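PDB 6KDD: endoglucanase from Fervidobacterium pennivorans DSM 9078, which probably hydrolyses beta-1,4-glucosidic bonds of cellulose and related beta-glucans, as other cellulases of glycoside hydrolase family 5 do. Local coordinates for residues V226-N229 with E234-Q237. Numbering follows the deposited sequence.
Sequences VKWN and EINQ
Trp228 and Glu234 lie one over the other where a loop on the outside of this TIM barrel runs into the first turns of helix 232-252, which precedes barrel strand 256-261. The stacking comes first: the Glu234 carboxylate is tilted only 21° from the indole plane, its CD 4.0 Å above that plane and displaced toward the edge of the ring, with OE2 3.6 Å from Trp228 CD1. Glutamate suits the place because its straight outer chain runs back along the same face of the indole, CB lying 3.7 Å from Trp228 CZ2, and still brings a charged end to the loop backbone. Tryptophan offers both a broad face for this carboxylate and an in-plane N-H for a water. Apolar contact is made at the ring's edge, where the CD1 methyl of Ile235 meets Trp228 CH2 near the ring plane, an aliphatic tip fitted against the benzo rim. With CG placed opposite the main-chain N (chi1 -164°), the Trp228 indole swings toward the helix and meets Phe210 and Trp275. Were Trp228 replaced by alanine, the Glu234 carboxylate would probably lose its flat partner and a gap would be likely to open beside Ile235, Phe210 and Trp275. Among the polar links, Asn229 N gives weak hydrogen bonds to both carboxylate oxygens, bent at OE1 (3.2 Å) and nearly straight at OE2 (3.4 Å, 170°). OE1 also accepts from Glu231 N, so the carboxylate ties the loop to the start of the helix; the amide of Asn229 reaches Glu231 OE1 through ND2. One water, in the indole plane, accepts from Trp228 NE1 at 3.0 Å and donates to the carbonyl O of Glu234.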
# COMPACT_ATOMS: atom_id res chain seq x y z
N VAL A 226 12.40 18.59 -12.19
CA VAL A 226 12.88 18.74 -10.83
C VAL A 226 13.87 17.60 -10.56
O VAL A 226 13.61 16.45 -10.92
CB VAL A 226 11.72 18.77 -9.81
CG1 VAL A 226 12.20 18.97 -8.38
CG2 VAL A 226 10.67 19.82 -10.15
N LYS A 227 14.98 17.94 -9.89
CA LYS A 227 16.06 17.00 -9.64
C LYS A 227 16.08 16.60 -8.18
O LYS A 227 15.64 17.34 -7.29
CB LYS A 227 17.44 17.54 -10.04
CG LYS A 227 17.62 17.80 -11.53
CD LYS A 227 17.98 16.57 -12.29
CE LYS A 227 18.22 16.86 -13.75
NZ LYS A 227 16.98 17.32 -14.43
N TRP A 228 16.60 15.39 -7.95
CA TRP A 228 16.90 14.96 -6.59
C TRP A 228 18.29 14.36 -6.65
O TRP A 228 18.49 13.33 -7.29
CB TRP A 228 15.87 13.94 -6.06
CG TRP A 228 15.95 13.78 -4.57
CD1 TRP A 228 15.22 14.48 -3.65
CD2 TRP A 228 16.75 12.84 -3.82
NE1 TRP A 228 15.56 14.10 -2.38
CE2 TRP A 228 16.47 13.07 -2.46
CE3 TRP A 228 17.70 11.86 -4.16
CZ2 TRP A 228 17.09 12.35 -1.44
CZ3 TRP A 228 18.31 11.14 -3.16
CH2 TRP A 228 18.03 11.41 -1.82
N ASN A 229 19.23 15.02 -5.97
CA ASN A 229 20.66 14.86 -6.19
C ASN A 229 21.30 13.87 -5.22
O ASN A 229 22.41 13.42 -5.48
CB ASN A 229 21.43 16.18 -6.03
CG ASN A 229 21.05 17.19 -7.09
OD1 ASN A 229 20.67 16.82 -8.19
ND2 ASN A 229 21.15 18.47 -6.77
N GLU A 234 19.49 16.55 1.72
CA GLU A 234 18.33 15.87 1.13
C GLU A 234 18.11 14.51 1.80
O GLU A 234 16.99 14.20 2.23
CB GLU A 234 18.56 15.60 -0.35
CG GLU A 234 18.46 16.84 -1.20
CD GLU A 234 18.76 16.56 -2.66
OE1 GLU A 234 19.83 15.98 -2.95
OE2 GLU A 234 17.93 16.91 -3.50
N ILE A 235 19.20 13.75 1.93
CA ILE A 235 19.21 12.48 2.64
C ILE A 235 18.80 12.74 4.08
O ILE A 235 17.97 11.99 4.60
CB ILE A 235 20.55 11.74 2.52
CG1 ILE A 235 21.00 11.54 1.07
CG2 ILE A 235 20.58 10.45 3.33
CD1 ILE A 235 20.43 10.34 0.40
N ASN A 236 19.33 13.81 4.70
CA ASN A 236 18.99 14.14 6.08
C ASN A 236 17.49 14.40 6.26
O ASN A 236 16.93 14.03 7.30
CB ASN A 236 19.82 15.29 6.69
CG ASN A 236 21.16 14.80 7.20
OD1 ASN A 236 21.25 13.70 7.75
ND2 ASN A 236 22.21 15.58 7.02
N GLN A 237 16.86 15.01 5.25
CA GLN A 237 15.42 15.26 5.24
C GLN A 237 14.64 13.94 5.37
O GLN A 237 13.75 13.84 6.20
CB GLN A 237 14.99 15.85 3.90
CG GLN A 237 15.53 17.24 3.61
CD GLN A 237 14.67 18.26 4.32
OE1 GLN A 237 13.50 18.45 4.00
NE2 GLN A 237 15.25 18.88 5.33
O HOH W 1 14.80 14.72 0.42